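Local coordinates for protein esterase (Staphylococcus aureus subsp. aureus USA300_TCH1516, PDB 3D7R) that probably hydrolyses ester bonds, as a putative esterase of the alpha/beta hydrolase fold, at residues I41-D46 / E50-K55; I58-K63 / A108-P113; T126-V131 / K316-D321. All blocks are in the same frame, centred on the assembly; numbering follows the deposited sequence.

Contact 1 comes first along the chain. It closes a short loop where residues 41-46 lead into helix 46-61 and fold back on its first turns. The same helix ends in contact 2, where 58-63 meets 108-113. That contact closes a longer loop holding strands 75-81, 84-90 and 98-102. The two touch where Phe52 packs on Ala108 and Leu109. Contact 3 spans the longest interval, joining the start of strand 129-133 to the end of helix 305-318. None of the three nests in or crosses another; they follow in series. Contacts 1 and 3 lie on opposite sides of the chain's centre, their centres about 38 Å apart.

Contact 1: I41-D46 / E50-K55; sequences IMFKND and ERFFYK
Phe43 and Phe52 meet where the loop leading into helix 46-61 folds back on that helix, in a chain of the alpha/beta hydrolase fold. The aromatic pair carries the apolar part. The side chains cross at about a right angle, and the rings are oblique, with planes 58° apart and centroids 4.9 Å apart. Phe43 CZ lies over one face of the Phe52 ring, displaced toward its rim, and comes within 3.4 Å of Phe52 CG. With chi1 at -178° the Phe52 ring swings out from the helix toward the loop. Ile41 adds a looser apolar touch: its CG2 is 4.4 Å from Phe52 CZ. Ile41 and Phe52 also reach Ile231, so loop and helix both pack on helix 225-236.

The polar part is local to the helix. Asn45 is the N-cap, and its OD1 accepts from the backbone N of Asp48. Lys44 and Arg51 each form a salt bridge with Asp48, so one carboxylate draws loop and helix together. Near the start of the helix, Glu50 N donates to Asp46 O at 2.9 Å with an N-H...O angle of 165°. The Glu50 side chain passes beside the same acceptor, with CG 3.4 Å from Asp46 O.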
loop_
_atom_site.group_PDB
_atom_site.type_symbol
_atom_site.label_atom_id
_atom_site.label_comp_id
_atom_site.label_asym_id
_atom_site.label_seq_id
_atom_site.Cartn_x
_atom_site.Cartn_y
_atom_site.Cartn_z
ATOM N N ILE A 41 2.497 15.475 4.226
ATOM C CA ILE A 41 2.513 15.959 2.852
ATOM C C ILE A 41 1.583 17.168 2.716
ATOM O O ILE A 41 1.132 17.507 1.607
ATOM C CB ILE A 41 2.130 14.855 1.837
ATOM C CG1 ILE A 41 0.742 14.286 2.145
ATOM C CG2 ILE A 41 3.191 13.763 1.814
ATOM C CD1 ILE A 41 0.074 13.693 0.957
HETATM N N MSE A 42 1.320 17.831 3.844
HETATM C CA MSE A 42 0.441 19.002 3.853
HETATM C C MSE A 42 1.227 20.229 3.396
HETATM O O MSE A 42 1.387 21.183 4.164
HETATM C CB MSE A 42 -0.135 19.238 5.259
HETATM C CG MSE A 42 -1.032 18.118 5.768
HETATM SE SE MSE A 42 -2.379 17.570 4.448
HETATM C CE MSE A 42 -3.695 16.912 5.687
ATOM N N PHE A 43 1.717 20.213 2.153
ATOM C CA PHE A 43 2.615 21.287 1.673
ATOM C C PHE A 43 1.852 22.576 1.425
ATOM O O PHE A 43 0.741 22.534 0.899
ATOM C CB PHE A 43 3.338 20.893 0.385
ATOM C CG PHE A 43 4.018 19.561 0.449
ATOM C CD1 PHE A 43 4.954 19.293 1.428
ATOM C CD2 PHE A 43 3.712 18.570 -0.483
ATOM C CE1 PHE A 43 5.602 18.064 1.477
ATOM C CE2 PHE A 43 4.348 17.321 -0.444
ATOM C CZ PHE A 43 5.275 17.067 0.544
ATOM N N LYS A 44 2.450 23.707 1.792
ATOM C CA LYS A 44 1.786 25.021 1.623
ATOM C C LYS A 44 1.912 25.537 0.198
ATOM O O LYS A 44 1.018 26.211 -0.315
ATOM C CB LYS A 44 2.390 26.053 2.574
ATOM C CG LYS A 44 2.063 25.843 4.037
ATOM C CD LYS A 44 2.519 27.011 4.913
ATOM C CE LYS A 44 4.025 27.109 5.014
ATOM N NZ LYS A 44 4.650 25.800 5.386
ATOM N N ASN A 45 3.031 25.192 -0.440
ATOM C CA ASN A 45 3.459 25.838 -1.678
ATOM C C ASN A 45 4.605 25.066 -2.355
ATOM O O ASN A 45 5.021 24.008 -1.874
ATOM C CB ASN A 45 3.885 27.286 -1.381
ATOM C CG ASN A 45 4.919 27.377 -0.256
ATOM O OD1 ASN A 45 5.800 26.525 -0.129
ATOM N ND2 ASN A 45 4.813 28.424 0.562
ATOM N N ASP A 46 5.111 25.605 -3.465
ATOM C CA ASP A 46 6.165 24.939 -4.218
ATOM C C ASP A 46 7.428 24.797 -3.387
ATOM O O ASP A 46 8.132 23.790 -3.470
ATOM C CB ASP A 46 6.429 25.658 -5.545
ATOM C CG ASP A 46 5.380 25.316 -6.613
ATOM O OD1 ASP A 46 4.511 24.441 -6.370
ATOM O OD2 ASP A 46 5.418 25.925 -7.707
ATOM N N GLU A 50 9.719 21.494 -2.814
ATOM C CA GLU A 50 11.160 21.423 -3.102
ATOM C C GLU A 50 11.946 20.940 -1.886
ATOM O O GLU A 50 12.763 20.023 -2.008
ATOM C CB GLU A 50 11.727 22.772 -3.570
ATOM C CG GLU A 50 11.163 23.310 -4.889
ATOM C CD GLU A 50 11.687 24.730 -5.224
ATOM O OE1 GLU A 50 12.870 25.027 -4.929
ATOM O OE2 GLU A 50 10.915 25.547 -5.783
ATOM N N ARG A 51 11.674 21.526 -0.718
ATOM C CA ARG A 51 12.337 21.140 0.543
ATOM C C ARG A 51 12.112 19.668 0.900
ATOM O O ARG A 51 13.026 18.979 1.361
ATOM C CB ARG A 51 11.890 22.044 1.699
ATOM C CG ARG A 51 12.381 23.506 1.549
ATOM C CD ARG A 51 12.242 24.290 2.848
ATOM N NE ARG A 51 10.871 24.752 3.042
ATOM C CZ ARG A 51 10.467 26.004 2.837
ATOM N NH1 ARG A 51 11.328 26.936 2.434
ATOM N NH2 ARG A 51 9.195 26.330 3.031
ATOM N N PHE A 52 10.884 19.200 0.690
ATOM C CA PHE A 52 10.534 17.794 0.851
ATOM C C PHE A 52 11.353 16.902 -0.078
ATOM O O PHE A 52 11.955 15.945 0.390
ATOM C CB PHE A 52 9.040 17.597 0.574
ATOM C CG PHE A 52 8.557 16.179 0.757
ATOM C CD1 PHE A 52 8.298 15.681 2.036
ATOM C CD2 PHE A 52 8.320 15.364 -0.346
ATOM C CE1 PHE A 52 7.815 14.375 2.227
ATOM C CE2 PHE A 52 7.829 14.041 -0.176
ATOM C CZ PHE A 52 7.576 13.552 1.126
ATOM N N PHE A 53 11.373 17.210 -1.381
ATOM C CA PHE A 53 12.164 16.426 -2.342
ATOM C C PHE A 53 13.643 16.414 -1.991
ATOM O O PHE A 53 14.287 15.378 -2.071
ATOM C CB PHE A 53 11.978 16.904 -3.794
ATOM C CG PHE A 53 10.606 16.604 -4.373
ATOM C CD1 PHE A 53 9.878 15.488 -3.955
ATOM C CD2 PHE A 53 10.051 17.440 -5.342
ATOM C CE1 PHE A 53 8.622 15.210 -4.483
ATOM C CE2 PHE A 53 8.771 17.164 -5.893
ATOM C CZ PHE A 53 8.066 16.058 -5.449
ATOM N N TYR A 54 14.182 17.577 -1.631
ATOM C CA TYR A 54 15.569 17.675 -1.173
ATOM C C TYR A 54 15.843 16.704 -0.005
ATOM O O TYR A 54 16.787 15.899 -0.058
ATOM C CB TYR A 54 15.908 19.111 -0.746
ATOM C CG TYR A 54 17.305 19.234 -0.156
ATOM C CD1 TYR A 54 18.400 19.505 -0.979
ATOM C CD2 TYR A 54 17.531 19.089 1.215
ATOM C CE1 TYR A 54 19.686 19.632 -0.457
ATOM C CE2 TYR A 54 18.825 19.210 1.752
ATOM C CZ TYR A 54 19.891 19.484 0.900
ATOM O OH TYR A 54 21.180 19.607 1.390
ATOM N N LYS A 55 15.013 16.785 1.033
ATOM C CA LYS A 55 15.110 15.886 2.195
ATOM C C LYS A 55 14.977 14.403 1.808
ATOM O O LYS A 55 15.765 13.563 2.251
ATOM C CB LYS A 55 14.033 16.241 3.239
ATOM C CG LYS A 55 14.198 15.491 4.558
ATOM C CD LYS A 55 13.237 16.000 5.641
ATOM C CE LYS A 55 13.590 15.397 7.007
ATOM N NZ LYS A 55 13.400 13.912 7.055
#

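Contact 2: I58-K63 / A108-P113; sequences IENRKK and ALQPSP. With DMS (dimethyl sulfoxide), chain I.
Ala108 O is gripped by two side chains of helix 46-61. Asn60 ND2 donates to it at 2.9 Å, and Arg56 NE is a second donor. The Asn60 bond is moderately bent, with an N-H...O angle of 152°. The acceptor lies in the amide plane of Asn60, while the donor is tilted 32° from the carbonyl plane of Ala108.

The other end of the amide is also held. Asn60 OD1 accepts from Arg56 NH2, and bonds at both ends of the amide hold its rotation. OD1 also sits 3.2 Å from Ala108 O; these are two acceptors, and the shared arginine probably eases their closeness.

Gln110 packs against Asn60 from the loop side. Its CG is 3.5 Å from Asn60 OD1, and the two amide planes are 67° apart. A bend at chi2 brings NE2 beside the helix backbone. There a water accepts from Gln110 NE2 at 3.2 Å. The same water donates to Glu59 O and Lys62 O, so it bridges the backbone at these residues to Gln110. Gln110 OE1 takes a bond from Lys137 NZ.

Farther along the loop, Ser112 is the N-cap of helix 113-126. Its OG accepts from Phe114 N and donates to a dimethyl sulfoxide oxygen at 2.6 Å. That molecule probably came from the crystallisation liquor. The loop follows a His-Gly-Gly sequence beginning at His103, which in related esterases of the hormone-sensitive lipase type lines the oxyanion hole. The contact thus ties the C-terminal part of helix 46-61, whose Phe52 also packs on Ala108 and Leu109, to the loop between strand 98-102 and helix 113-126.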
loop_
_atom_site.group_PDB
_atom_site.type_symbol
_atom_site.label_atom_id
_atom_site.label_comp_id
_atom_site.label_asym_id
_atom_site.label_seq_id
_atom_site.Cartn_x
_atom_site.Cartn_y
_atom_site.Cartn_z
ATOM N N ILE A 58 17.971 12.547 0.056
ATOM C CA ILE A 58 19.039 12.236 1.016
ATOM C C ILE A 58 18.646 11.079 1.928
ATOM O O ILE A 58 19.422 10.123 2.102
ATOM C CB ILE A 58 19.386 13.489 1.887
ATOM C CG1 ILE A 58 20.064 14.561 1.028
ATOM C CG2 ILE A 58 20.292 13.122 3.063
ATOM C CD1 ILE A 58 20.246 15.924 1.778
ATOM N N GLU A 59 17.433 11.151 2.482
ATOM C CA GLU A 59 16.963 10.134 3.415
ATOM C C GLU A 59 16.765 8.792 2.741
ATOM O O GLU A 59 17.045 7.760 3.339
ATOM C CB GLU A 59 15.666 10.573 4.120
ATOM C CG GLU A 59 15.854 11.758 5.102
ATOM C CD GLU A 59 16.933 11.504 6.148
ATOM O OE1 GLU A 59 16.992 10.384 6.708
ATOM O OE2 GLU A 59 17.722 12.436 6.412
ATOM N N ASN A 60 16.269 8.800 1.505
ATOM C CA ASN A 60 15.948 7.548 0.821
ATOM C C ASN A 60 17.170 6.706 0.462
ATOM O O ASN A 60 17.036 5.503 0.265
ATOM C CB ASN A 60 15.099 7.798 -0.435
ATOM C CG ASN A 60 13.657 8.164 -0.108
ATOM O OD1 ASN A 60 13.159 7.900 0.997
ATOM N ND2 ASN A 60 12.981 8.791 -1.063
ATOM N N ARG A 61 18.339 7.337 0.340
ATOM C CA ARG A 61 19.577 6.615 -0.005
ATOM C C ARG A 61 20.118 5.800 1.161
ATOM O O ARG A 61 20.865 4.837 0.959
ATOM C CB ARG A 61 20.675 7.557 -0.521
ATOM C CG ARG A 61 20.349 8.229 -1.827
ATOM C CD ARG A 61 21.602 8.633 -2.577
ATOM N NE ARG A 61 21.271 9.414 -3.766
ATOM C CZ ARG A 61 21.342 10.742 -3.869
ATOM N NH1 ARG A 61 21.748 11.498 -2.847
ATOM N NH2 ARG A 61 21.008 11.322 -5.017
ATOM N N LYS A 62 19.740 6.189 2.379
ATOM C CA LYS A 62 20.256 5.540 3.589
ATOM C C LYS A 62 19.645 4.146 3.764
ATOM O O LYS A 62 18.497 3.913 3.385
ATOM C CB LYS A 62 19.969 6.402 4.826
ATOM C CG LYS A 62 20.684 7.736 4.776
ATOM C CD LYS A 62 20.166 8.686 5.806
ATOM C CE LYS A 62 21.033 9.935 5.825
ATOM N NZ LYS A 62 20.503 10.951 6.780
ATOM N N LYS A 63 20.408 3.226 4.346
ATOM C CA LYS A 63 19.851 1.911 4.617
ATOM C C LYS A 63 18.681 2.052 5.592
ATOM O O LYS A 63 18.785 2.713 6.611
ATOM C CB LYS A 63 20.921 0.943 5.140
ATOM C CG LYS A 63 21.886 0.467 4.028
ATOM C CD LYS A 63 21.131 -0.321 2.935
ATOM C CE LYS A 63 22.075 -0.971 1.939
ATOM N NZ LYS A 63 21.368 -1.218 0.640
ATOM N N ALA A 108 7.691 8.214 -1.882
ATOM C CA ALA A 108 8.693 9.200 -1.463
ATOM C C ALA A 108 9.210 8.925 -0.052
ATOM O O ALA A 108 10.381 9.213 0.262
ATOM C CB ALA A 108 8.099 10.620 -1.524
ATOM N N LEU A 109 8.315 8.425 0.804
ATOM C CA LEU A 109 8.632 8.058 2.185
ATOM C C LEU A 109 8.977 6.579 2.316
ATOM O O LEU A 109 8.438 5.745 1.606
ATOM C CB LEU A 109 7.432 8.341 3.099
ATOM C CG LEU A 109 6.972 9.796 3.198
ATOM C CD1 LEU A 109 5.700 9.868 4.047
ATOM C CD2 LEU A 109 8.091 10.669 3.788
ATOM N N GLN A 110 9.862 6.269 3.248
ATOM C CA GLN A 110 10.173 4.894 3.594
ATOM C C GLN A 110 9.129 4.410 4.608
ATOM O O GLN A 110 8.243 5.206 5.020
ATOM C CB GLN A 110 11.600 4.807 4.165
ATOM C CG GLN A 110 12.706 5.210 3.194
ATOM C CD GLN A 110 12.916 4.236 2.024
ATOM O OE1 GLN A 110 11.975 3.640 1.497
ATOM N NE2 GLN A 110 14.167 4.120 1.583
ATOM N N PRO A 111 9.176 3.109 4.995
ATOM C CA PRO A 111 8.197 2.666 5.981
ATOM C C PRO A 111 8.249 3.425 7.307
ATOM O O PRO A 111 9.323 3.747 7.820
ATOM C CB PRO A 111 8.549 1.190 6.205
ATOM C CG PRO A 111 9.227 0.779 4.941
ATOM C CD PRO A 111 10.031 1.993 4.550
ATOM N N SER A 112 7.058 3.691 7.830
ATOM C CA SER A 112 6.855 4.273 9.144
ATOM C C SER A 112 7.208 3.243 10.197
ATOM O O SER A 112 7.090 2.058 9.934
ATOM C CB SER A 112 5.367 4.612 9.271
ATOM O OG SER A 112 5.072 5.003 10.578
ATOM N N PRO A 113 7.607 3.681 11.410
ATOM C CA PRO A 113 7.731 2.723 12.510
ATOM C C PRO A 113 6.406 2.012 12.805
ATOM O O PRO A 113 6.420 0.875 13.297
ATOM C CB PRO A 113 8.149 3.599 13.703
ATOM C CG PRO A 113 7.811 4.991 13.303
ATOM C CD PRO A 113 7.965 5.050 11.827
HETATM S S DMS I . 2.783 7.893 11.760
HETATM O O DMS I . 3.066 6.578 10.594
HETATM C C1 DMS I . 1.063 7.762 12.321
HETATM C C2 DMS I . 3.620 7.513 13.326
HETATM O O HOH W 1 16.211 5.272 3.785
#

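Contact 3: T126-V131 / K316-D321; sequences TLYEVV and KSIDED
Tyr128 and Ile318 pack together on an alpha/beta hydrolase sheet, where the lead-in to strand 129-133 meets the end of helix 305-318. The tight part is apolar. Ile318 CD1 sits over one face of the Tyr128 ring in a CH-pi contact, 3.8 Å from the centroid and 16° off the ring normal. The first torsion of Ile318 sets CG1 opposite the backbone N, and the chain then runs from CG1 at the phenol end to CD1 over the ring. CG1 comes within 3.7 Å of Tyr128 CZ. Thr126 is looser here: its CG2 lies 4.3 Å from Ile318 CG2. Thr126, Tyr128 and Ile318 all touch Ile99 of strand 98-102, so this group is buried against the sheet.

Before the strand, Thr126 forms an ST turn, its OG1 accepting from Tyr128 N at 3.2 Å. The same OG1 is also bonded to Ile122 O, and so holds the end of helix 113-126.

The solvent side is polar and belongs to the exposed Asp319. The carboxylate approaches the edge of the Tyr128 ring, with ring and carboxylate planes 30° apart. Tyr128 OH donates to Asp319 OD1 at 2.8 Å, meeting that oxygen from above the carboxylate plane, 43° out of it.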
loop_
_atom_site.group_PDB
_atom_site.type_symbol
_atom_site.label_atom_id
_atom_site.label_comp_id
_atom_site.label_asym_id
_atom_site.label_seq_id
_atom_site.Cartn_x
_atom_site.Cartn_y
_atom_site.Cartn_z
ATOM N N THR A 126 -1.968 -13.818 10.813
ATOM C CA THR A 126 -2.217 -14.627 9.622
ATOM C C THR A 126 -1.349 -15.887 9.575
ATOM O O THR A 126 -1.722 -16.884 8.938
ATOM C CB THR A 126 -1.951 -13.827 8.335
ATOM O OG1 THR A 126 -0.567 -13.470 8.283
ATOM C CG2 THR A 126 -2.814 -12.536 8.307
ATOM N N LEU A 127 -0.189 -15.829 10.234
ATOM C CA LEU A 127 0.844 -16.858 10.095
ATOM C C LEU A 127 1.282 -17.088 8.651
ATOM O O LEU A 127 1.660 -18.200 8.285
ATOM C CB LEU A 127 0.411 -18.175 10.765
ATOM C CG LEU A 127 0.084 -18.035 12.249
ATOM C CD1 LEU A 127 -0.326 -19.386 12.828
ATOM C CD2 LEU A 127 1.294 -17.447 12.997
ATOM N N TYR A 128 1.225 -16.029 7.843
ATOM C CA TYR A 128 1.972 -15.941 6.596
ATOM C C TYR A 128 3.318 -15.271 6.884
ATOM O O TYR A 128 3.439 -14.517 7.848
ATOM C CB TYR A 128 1.224 -15.063 5.588
ATOM C CG TYR A 128 0.016 -15.701 4.926
ATOM C CD1 TYR A 128 -0.952 -16.382 5.676
ATOM C CD2 TYR A 128 -0.171 -15.594 3.555
ATOM C CE1 TYR A 128 -2.072 -16.949 5.058
ATOM C CE2 TYR A 128 -1.289 -16.167 2.920
ATOM C CZ TYR A 128 -2.222 -16.839 3.678
ATOM O OH TYR A 128 -3.315 -17.402 3.058
ATOM N N GLU A 129 4.324 -15.541 6.050
ATOM C CA GLU A 129 5.547 -14.765 6.083
ATOM C C GLU A 129 5.314 -13.450 5.340
ATOM O O GLU A 129 4.963 -13.452 4.147
ATOM C CB GLU A 129 6.687 -15.530 5.423
ATOM C CG GLU A 129 7.960 -14.735 5.330
ATOM C CD GLU A 129 9.125 -15.590 4.888
ATOM O OE1 GLU A 129 9.261 -15.817 3.661
ATOM O OE2 GLU A 129 9.909 -16.004 5.774
ATOM N N VAL A 130 5.515 -12.335 6.036
ATOM C CA VAL A 130 5.289 -11.016 5.426
ATOM C C VAL A 130 6.602 -10.504 4.847
ATOM O O VAL A 130 7.629 -10.470 5.546
ATOM C CB VAL A 130 4.711 -10.020 6.433
ATOM C CG1 VAL A 130 4.643 -8.577 5.829
ATOM C CG2 VAL A 130 3.328 -10.485 6.891
ATOM N N VAL A 131 6.564 -10.125 3.575
ATOM C CA VAL A 131 7.776 -9.707 2.859
ATOM C C VAL A 131 7.678 -8.214 2.530
ATOM O O VAL A 131 6.749 -7.767 1.831
ATOM C CB VAL A 131 8.002 -10.548 1.575
ATOM C CG1 VAL A 131 9.302 -10.125 0.862
ATOM C CG2 VAL A 131 8.052 -12.066 1.913
ATOM N N LYS A 316 -9.215 -13.677 9.146
ATOM C CA LYS A 316 -10.372 -14.516 8.839
ATOM C C LYS A 316 -10.567 -14.706 7.329
ATOM O O LYS A 316 -10.918 -15.796 6.880
ATOM C CB LYS A 316 -11.636 -13.933 9.476
ATOM C CG LYS A 316 -12.862 -14.881 9.467
ATOM C CD LYS A 316 -13.708 -14.693 8.203
ATOM C CE LYS A 316 -14.655 -15.883 7.952
ATOM N NZ LYS A 316 -14.887 -16.080 6.476
ATOM N N SER A 317 -10.350 -13.663 6.540
ATOM C CA SER A 317 -10.614 -13.780 5.102
ATOM C C SER A 317 -9.454 -14.396 4.297
ATOM O O SER A 317 -9.685 -15.012 3.258
ATOM C CB SER A 317 -10.981 -12.425 4.516
ATOM O OG SER A 317 -9.902 -11.536 4.680
ATOM N N ILE A 318 -8.220 -14.231 4.766
ATOM C CA ILE A 318 -7.056 -14.614 3.959
ATOM C C ILE A 318 -7.005 -16.112 3.629
ATOM O O ILE A 318 -6.461 -16.505 2.598
ATOM C CB ILE A 318 -5.718 -14.107 4.562
ATOM C CG1 ILE A 318 -4.627 -14.075 3.471
ATOM C CG2 ILE A 318 -5.320 -14.930 5.819
ATOM C CD1 ILE A 318 -3.395 -13.241 3.847
ATOM N N ASP A 319 -7.585 -16.949 4.474
ATOM C CA ASP A 319 -7.608 -18.374 4.125
ATOM C C ASP A 319 -8.902 -18.909 3.466
ATOM O O ASP A 319 -9.013 -20.118 3.247
ATOM C CB ASP A 319 -7.111 -19.265 5.276
ATOM C CG ASP A 319 -5.592 -19.161 5.496
ATOM O OD1 ASP A 319 -4.785 -19.214 4.516
ATOM O OD2 ASP A 319 -5.206 -19.025 6.677
ATOM N N GLU A 320 -9.842 -18.018 3.122
ATOM C CA GLU A 320 -11.024 -18.383 2.306
ATOM C C GLU A 320 -10.601 -19.104 1.025
ATOM O O GLU A 320 -9.643 -18.696 0.368
ATOM C CB GLU A 320 -11.817 -17.136 1.853
ATOM C CG GLU A 320 -12.532 -16.291 2.910
ATOM C CD GLU A 320 -13.172 -15.002 2.327
ATOM O OE1 GLU A 320 -13.745 -14.215 3.120
ATOM O OE2 GLU A 320 -13.121 -14.769 1.090
ATOM N N ASP A 321 -11.337 -20.148 0.648
ATOM C CA ASP A 321 -11.099 -20.856 -0.616
ATOM C C ASP A 321 -11.422 -19.951 -1.794
ATOM O O ASP A 321 -12.510 -19.383 -1.860
ATOM C CB ASP A 321 -11.959 -22.126 -0.712
ATOM C CG ASP A 321 -11.625 -23.152 0.370
ATOM O OD1 ASP A 321 -12.567 -23.796 0.892
ATOM O OD2 ASP A 321 -10.429 -23.326 0.697
#